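Local coordinates for PUA domain-containing protein (Aeropyrum pernix, PDB 2CX0) that is of unknown function but carries a PUA domain and probably binds RNA, perhaps in connection with the initiation of translation, at residues L105-H110 with R166-L171; L7-A11 with A50-S54. One frame throughout, in Å; residues are numbered along the deposited sequence.

Contact 1: residues L105-H110 with R166-L171; sequences LAKGAH and RRVHRL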
ATOM      1  N   LEU A 105      -5.158  -8.820  -9.608  1.00 13.09           N
ATOM      2  CA  LEU A 105      -4.963  -8.038  -8.419  1.00 11.12           C
ATOM      3  C   LEU A 105      -5.828  -6.783  -8.518  1.00 14.18           C
ATOM      4  O   LEU A 105      -6.402  -6.381  -7.505  1.00 11.40           O
ATOM      5  CB  LEU A 105      -3.482  -7.648  -8.306  1.00  9.97           C
ATOM      6  CG  LEU A 105      -2.608  -8.624  -7.474  1.00 11.69           C
ATOM      7  CD1 LEU A 105      -3.011 -10.073  -7.700  1.00 17.96           C
ATOM      8  CD2 LEU A 105      -1.139  -8.402  -7.847  1.00 12.97           C
ATOM      9  N   ALA A 106      -5.898  -6.159  -9.700  1.00  9.50           N
ATOM     10  CA  ALA A 106      -6.726  -4.935  -9.799  1.00 13.87           C
ATOM     11  C   ALA A 106      -8.235  -5.235  -9.592  1.00 16.81           C
ATOM     12  O   ALA A 106      -9.055  -4.314  -9.512  1.00 14.19           O
ATOM     13  CB  ALA A 106      -6.511  -4.238 -11.170  1.00 11.91           C
ATOM     14  N   LYS A 107      -8.598  -6.523  -9.575  1.00 16.12           N
ATOM     15  CA  LYS A 107      -9.982  -6.966  -9.305  1.00 17.44           C
ATOM     16  C   LYS A 107     -10.080  -7.371  -7.831  1.00 15.11           C
ATOM     17  O   LYS A 107     -11.185  -7.607  -7.333  1.00 19.21           O
ATOM     18  CB  LYS A 107     -10.405  -8.194 -10.141  1.00 21.17           C
ATOM     19  CG  LYS A 107     -10.533  -8.059 -11.660  1.00 31.22           C
ATOM     20  CD  LYS A 107     -11.019  -9.417 -12.256  1.00 23.68           C
ATOM     21  CE  LYS A 107     -10.867  -9.437 -13.732  1.00 41.56           C
ATOM     22  NZ  LYS A 107     -11.133 -10.812 -14.284  1.00 44.30           N
ATOM     23  N   GLY A 108      -8.950  -7.459  -7.133  1.00 14.18           N
ATOM     24  CA  GLY A 108      -8.992  -7.775  -5.706  1.00 11.90           C
ATOM     25  C   GLY A 108      -8.494  -9.139  -5.305  1.00 11.29           C
ATOM     26  O   GLY A 108      -8.618  -9.560  -4.144  1.00 16.26           O
ATOM     27  N   ALA A 109      -7.935  -9.882  -6.237  1.00 14.99           N
ATOM     28  CA  ALA A 109      -7.394 -11.224  -5.867  1.00 13.49           C
ATOM     29  C   ALA A 109      -6.053 -11.128  -5.067  1.00 17.10           C
ATOM     30  O   ALA A 109      -5.342 -10.118  -5.117  1.00 15.47           O
ATOM     31  CB  ALA A 109      -7.146 -12.035  -7.183  1.00 15.49           C
ATOM     32  N   HIS A 110      -5.716 -12.173  -4.316  1.00 12.65           N
ATOM     33  CA  HIS A 110      -4.426 -12.252  -3.658  1.00 12.15           C
ATOM     34  C   HIS A 110      -3.461 -12.641  -4.784  1.00 10.79           C
ATOM     35  O   HIS A 110      -3.899 -13.028  -5.882  1.00 12.49           O
ATOM     36  CB  HIS A 110      -4.419 -13.385  -2.624  1.00 12.00           C
ATOM     37  CG  HIS A 110      -5.236 -13.082  -1.414  1.00 12.71           C
ATOM     38  ND1 HIS A 110      -6.384 -13.789  -1.067  1.00 19.55           N
ATOM     39  CD2 HIS A 110      -5.103 -12.108  -0.490  1.00 10.26           C
ATOM     40  CE1 HIS A 110      -6.911 -13.248   0.024  1.00  6.90           C
ATOM     41  NE2 HIS A 110      -6.153 -12.229   0.396  1.00 18.40           N
ATOM     42  N   ARG A 166      -0.381 -11.729   0.410  1.00 11.56           N
ATOM     43  CA  ARG A 166      -1.740 -11.557   0.872  1.00 11.04           C
ATOM     44  C   ARG A 166      -2.107 -10.106   0.624  1.00 11.90           C
ATOM     45  O   ARG A 166      -1.440  -9.167   1.112  1.00 12.03           O
ATOM     46  CB  ARG A 166      -1.851 -11.948   2.370  1.00 16.32           C
ATOM     47  CG  ARG A 166      -3.242 -11.731   2.955  1.00 20.03           C
ATOM     48  CD  ARG A 166      -3.460 -12.515   4.239  1.00 31.98           C
ATOM     49  NE  ARG A 166      -2.391 -12.346   5.218  1.00 34.32           N
ATOM     50  CZ  ARG A 166      -2.263 -11.283   6.008  1.00 41.46           C
ATOM     51  NH1 ARG A 166      -3.150 -10.298   5.911  1.00 41.69           N
ATOM     52  NH2 ARG A 166      -1.273 -11.215   6.915  1.00 39.81           N
ATOM     53  N   ARG A 167      -3.188  -9.926  -0.133  1.00 10.27           N
ATOM     54  CA  ARG A 167      -3.662  -8.587  -0.454  1.00 14.27           C
ATOM     55  C   ARG A 167      -4.088  -7.751   0.792  1.00 16.37           C
ATOM     56  O   ARG A 167      -4.775  -8.266   1.678  1.00 14.48           O
ATOM     57  CB  ARG A 167      -4.874  -8.701  -1.443  1.00 13.96           C
ATOM     58  CG  ARG A 167      -5.622  -7.354  -1.608  1.00 12.17           C
ATOM     59  CD  ARG A 167      -7.135  -7.560  -1.844  1.00 11.65           C
ATOM     60  NE  ARG A 167      -7.786  -8.079  -0.628  1.00 16.09           N
ATOM     61  CZ  ARG A 167      -8.273  -9.304  -0.477  1.00 17.83           C
ATOM     62  NH1 ARG A 167      -8.214 -10.183  -1.459  1.00 19.54           N
ATOM     63  NH2 ARG A 167      -8.790  -9.657   0.691  1.00 23.92           N
ATOM     64  N   VAL A 168      -3.617  -6.506   0.901  1.00 12.03           N
ATOM     65  CA  VAL A 168      -4.099  -5.608   1.964  1.00 11.59           C
ATOM     66  C   VAL A 168      -4.855  -4.421   1.293  1.00 11.09           C
ATOM     67  O   VAL A 168      -5.964  -4.047   1.676  1.00 11.02           O
ATOM     68  CB  VAL A 168      -2.943  -5.093   2.800  1.00 11.99           C
ATOM     69  CG1 VAL A 168      -3.378  -3.861   3.696  1.00 14.12           C
ATOM     70  CG2 VAL A 168      -2.426  -6.285   3.678  1.00 12.93           C
ATOM     71  N   HIS A 169      -4.254  -3.841   0.265  1.00  9.92           N
ATOM     72  CA  HIS A 169      -4.846  -2.704  -0.447  1.00  9.91           C
ATOM     73  C   HIS A 169      -4.504  -2.842  -1.936  1.00 13.16           C
ATOM     74  O   HIS A 169      -3.353  -3.220  -2.300  1.00 13.41           O
ATOM     75  CB  HIS A 169      -4.295  -1.384   0.118  1.00  9.34           C
ATOM     76  CG  HIS A 169      -4.524  -0.197  -0.768  1.00 13.62           C
ATOM     77  ND1 HIS A 169      -3.501   0.595  -1.249  1.00 18.31           N
ATOM     78  CD2 HIS A 169      -5.675   0.383  -1.181  1.00  7.69           C
ATOM     79  CE1 HIS A 169      -4.021   1.626  -1.926  1.00  9.66           C
ATOM     80  NE2 HIS A 169      -5.340   1.514  -1.894  1.00 16.58           N
ATOM     81  N   ARG A 170      -5.477  -2.537  -2.815  1.00 11.91           N
ATOM     82  CA  ARG A 170      -5.206  -2.728  -4.232  1.00  9.22           C
ATOM     83  C   ARG A 170      -5.910  -1.710  -5.119  1.00 13.39           C
ATOM     84  O   ARG A 170      -6.847  -1.049  -4.688  1.00 10.75           O
ATOM     85  CB  ARG A 170      -5.597  -4.156  -4.669  1.00 10.24           C
ATOM     86  CG  ARG A 170      -7.087  -4.518  -4.385  1.00  7.95           C
ATOM     87  CD  ARG A 170      -8.069  -4.036  -5.469  1.00  8.87           C
ATOM     88  NE  ARG A 170      -9.429  -4.496  -5.090  1.00  9.54           N
ATOM     89  CZ  ARG A 170     -10.539  -4.230  -5.780  1.00 15.44           C
ATOM     90  NH1 ARG A 170     -10.467  -3.524  -6.920  1.00 12.14           N
ATOM     91  NH2 ARG A 170     -11.725  -4.629  -5.279  1.00 11.23           N
ATOM     92  N   LEU A 171      -5.409  -1.582  -6.349  1.00 10.28           N
ATOM     93  CA  LEU A 171      -5.954  -0.627  -7.325  1.00  9.79           C
ATOM     94  C   LEU A 171      -7.494  -0.767  -7.487  1.00 12.35           C
ATOM     95  O   LEU A 171      -7.974  -1.853  -7.846  1.00 11.62           O
ATOM     96  CB  LEU A 171      -5.295  -0.916  -8.674  1.00 14.04           C
ATOM     97  CG  LEU A 171      -5.103   0.366  -9.503  1.00 26.93           C
ATOM     98  CD1 LEU A 171      -4.176   0.158 -10.739  1.00 27.39           C
ATOM     99  CD2 LEU A 171      -6.459   0.832  -9.848  1.00 22.40           C
TER
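Gly-108 is held between two arginines of the 166-171 segment, and this is where the contact is tight. Arg-170 slides its guanidinium past the glycine, NE lying 3.4 Å from Gly-108 CA, while Lys-107 O and Gly-108 N sit over one face of the group. The bend that allows this comes early in the chain (chi1 57°, chi2 84°), and the rest runs extended. In the guanidinium plane, NH1 donates a fairly straight bond to Leu-171 O (3.1 Å), which fixes the group's rotation. With an alanine in place of Arg-170, the helix end at Gly-108 would probably lose its cover and Leu-171 O its partner. Arg-167 grips from the other flank: NH1 gives Gly-108 O a bent bond of 2.8 Å, meeting the oxygen nearly head-on. The same NH1 lies over one face of the His-110 ring, near its rim, with the ring and the Arg-167 guanidinium 31° apart. Ala-106 CB adds a light apolar touch, 4.3 Å from Leu-171 CB. The loose side is at Lys-107, whose side chain leaves the contact for solvent. Gly-108, with its positive phi and two bonds back into the last turn, completes a Schellman motif at the C-terminus of helix 99-107, which the arginines of strand 163-170 tie to the mixed sheet of the PUA fold.

Contact 2: residues L7-A11 with A50-S54; sequences LVGLA and ARTDS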
ATOM      1  N   LEU A   7     -17.519   4.638  -6.048  1.00 21.41           N
ATOM      2  CA  LEU A   7     -17.631   3.466  -5.150  1.00 24.11           C
ATOM      3  C   LEU A   7     -18.187   3.810  -3.803  1.00 23.82           C
ATOM      4  O   LEU A   7     -19.326   3.359  -3.438  1.00 28.03           O
ATOM      5  CB  LEU A   7     -16.261   2.718  -4.882  1.00 20.99           C
ATOM      6  CG  LEU A   7     -15.837   1.661  -5.864  1.00 26.83           C
ATOM      7  CD1 LEU A   7     -14.607   0.850  -5.282  1.00 20.91           C
ATOM      8  CD2 LEU A   7     -16.985   0.666  -6.080  1.00 23.69           C
ATOM      9  N   VAL A   8     -17.413   4.608  -3.050  1.00 19.79           N
ATOM     10  CA  VAL A   8     -17.803   4.962  -1.705  1.00 22.18           C
ATOM     11  C   VAL A   8     -18.836   6.087  -1.641  1.00 23.08           C
ATOM     12  O   VAL A   8     -19.540   6.170  -0.592  1.00 23.32           O
ATOM     13  CB  VAL A   8     -16.548   5.330  -0.829  1.00 24.69           C
ATOM     14  CG1 VAL A   8     -15.558   4.147  -0.822  1.00 31.16           C
ATOM     15  CG2 VAL A   8     -15.834   6.534  -1.430  1.00 26.50           C
ATOM     16  N   GLY A   9     -18.896   6.948  -2.663  1.00 21.06           N
ATOM     17  CA  GLY A   9     -19.878   8.009  -2.608  1.00 22.33           C
ATOM     18  C   GLY A   9     -19.513   9.227  -1.788  1.00 17.52           C
ATOM     19  O   GLY A   9     -18.349   9.574  -1.639  1.00 16.25           O
ATOM     20  N   LEU A  10     -20.520   9.884  -1.227  1.00 15.32           N
ATOM     21  CA  LEU A  10     -20.285  11.094  -0.454  1.00 19.23           C
ATOM     22  C   LEU A  10     -19.514  10.822   0.841  1.00 18.68           C
ATOM     23  O   LEU A  10     -19.802   9.856   1.554  1.00 20.59           O
ATOM     24  CB  LEU A  10     -21.638  11.741  -0.142  1.00 14.83           C
ATOM     25  CG  LEU A  10     -21.533  12.967   0.746  1.00 26.88           C
ATOM     26  CD1 LEU A  10     -21.233  14.206  -0.146  1.00 16.96           C
ATOM     27  CD2 LEU A  10     -22.856  13.100   1.536  1.00 21.55           C
ATOM     28  N   ALA A  11     -18.491  11.620   1.115  1.00 14.08           N
ATOM     29  CA  ALA A  11     -17.749  11.459   2.344  1.00 23.22           C
ATOM     30  C   ALA A  11     -17.625  12.784   3.063  1.00 20.31           C
ATOM     31  O   ALA A  11     -17.297  13.788   2.444  1.00 22.96           O
ATOM     32  CB  ALA A  11     -16.288  10.839   2.094  1.00 13.35           C
ATOM     33  N   ALA A  50     -12.567  10.182   7.186  1.00 15.21           N
ATOM     34  CA  ALA A  50     -13.658  10.368   6.232  1.00 15.77           C
ATOM     35  C   ALA A  50     -14.773   9.412   6.601  1.00 18.74           C
ATOM     36  O   ALA A  50     -14.513   8.202   6.815  1.00 19.18           O
ATOM     37  CB  ALA A  50     -13.170  10.023   4.816  1.00 12.94           C
ATOM     38  N   ARG A  51     -15.988   9.930   6.683  1.00 15.50           N
ATOM     39  CA  ARG A  51     -17.111   9.080   6.986  1.00 17.10           C
ATOM     40  C   ARG A  51     -18.000   8.982   5.771  1.00 19.56           C
ATOM     41  O   ARG A  51     -18.410  10.001   5.240  1.00 18.88           O
ATOM     42  CB  ARG A  51     -17.909   9.607   8.160  1.00 16.10           C
ATOM     43  CG  ARG A  51     -19.094   8.693   8.549  1.00 27.70           C
ATOM     44  CD  ARG A  51     -19.733   9.125   9.920  1.00 34.25           C
ATOM     45  NE  ARG A  51     -20.219  10.512   9.850  1.00 36.60           N
ATOM     46  CZ  ARG A  51     -21.331  10.903   9.230  1.00 35.51           C
ATOM     47  NH1 ARG A  51     -22.117  10.022   8.628  1.00 35.10           N
ATOM     48  NH2 ARG A  51     -21.626  12.192   9.173  1.00 42.12           N
ATOM     49  N   THR A  52     -18.272   7.757   5.330  1.00 15.14           N
ATOM     50  CA  THR A  52     -19.100   7.487   4.146  1.00 18.00           C
ATOM     51  C   THR A  52     -20.301   6.685   4.630  1.00 21.56           C
ATOM     52  O   THR A  52     -20.441   6.462   5.842  1.00 20.10           O
ATOM     53  CB  THR A  52     -18.400   6.547   3.196  1.00 24.59           C
ATOM     54  OG1 THR A  52     -18.197   5.282   3.871  1.00 21.74           O
ATOM     55  CG2 THR A  52     -17.061   7.113   2.739  1.00 28.89           C
ATOM     56  N   ASP A  53     -21.140   6.245   3.677  1.00 25.83           N
ATOM     57  CA  ASP A  53     -22.324   5.380   3.925  1.00 31.35           C
ATOM     58  C   ASP A  53     -22.095   4.161   4.836  1.00 32.54           C
ATOM     59  O   ASP A  53     -22.878   3.847   5.727  1.00 30.07           O
ATOM     60  CB  ASP A  53     -22.797   4.750   2.613  1.00 40.55           C
ATOM     61  CG  ASP A  53     -23.873   5.523   1.963  1.00 54.41           C
ATOM     62  OD1 ASP A  53     -24.352   6.476   2.617  1.00 55.49           O
ATOM     63  OD2 ASP A  53     -24.232   5.170   0.805  1.00 62.07           O
ATOM     64  N   SER A  54     -21.054   3.422   4.533  1.00 28.09           N
ATOM     65  CA  SER A  54     -20.797   2.202   5.264  1.00 24.02           C
ATOM     66  C   SER A  54     -19.949   2.386   6.503  1.00 30.29           C
ATOM     67  O   SER A  54     -20.081   1.625   7.462  1.00 33.54           O
ATOM     68  CB  SER A  54     -20.150   1.150   4.316  1.00 27.80           C
ATOM     69  OG  SER A  54     -18.874   1.581   3.844  1.00 36.54           O
TER
HETATM   70  O   HOH W   1     -21.162   7.484   1.114  1.00 22.15           O
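The flat groups that Leu-10 and Arg-51 bring together are peptides, and each presents its carbonyl oxygen to a CA-H of the other segment. Leu-10 O receives the CA-H of Thr-52, whose CA comes near the plane of that carbonyl, 3.6 Å from the oxygen. In return Arg-51 O takes the CA-H of Ala-11, a closer approach of 3.3 Å between Ala-11 CA and the oxygen, but from well out of the peptide plane. Beside these peptides the methyls make a small apolar patch. Thr-52 CG2 reaches in between Val-8 CB and Ala-11 CB, 3.9 Å from the latter, and Ala-11 CB also meets Ala-50 CB at 4.2 Å. The torsion of Thr-52 sorts its two branches: CG2 lies beside the backbone N and turns to the alanine and valine, whereas OG1 (chi1 63°) bonds to Gly-55 O within its own turn. Ala-11 and Thr-52 form a non-hydrogen-bonded pair of the antiparallel sheet, where strand 9-17 runs beside strand 45-51; the backbone bond of Arg-51 with Arg-12 is the neighbouring step in that pairing. One step further, where the paired strands end, they part, and a water fills the place of the next direct bond. It accepts from Asp-53 N at 2.8 Å and donates to Leu-10 O and, at 2.7 Å, to Val-8 O, so three bonds hold it. Gly-9, at backbone angles that call for glycine, makes the bend between Val-8 and Leu-10, and this bend is probably what lets both carbonyls face the water. Leu-3 of strand 2-5 touches Ala-11, and Tyr-57 packs on Thr-52 and Val-8. From helix 174-183, Leu-178 covers Ala-50 and Ala-174 meets Val-8.

The two contacts belong to different sheets: contact 2 to the antiparallel one in the N-terminal half of the chain, contact 1 to the mixed sheet of the PUA domain. Their centres are 20 Å apart, and even the nearest atoms stay about 6 Å from each other, so neither touches the other directly. Helix 174-183 serves both. It follows closely on the 166-171 segment, where Leu-175 meets His-169 and Trp-176 meets Leu-171, and it also lies against the 7-11 and 50-54 segments. Contact 2 is partly buried and rests on methyls and a bridging water, whereas contact 1 lies at the surface and relies on arginines.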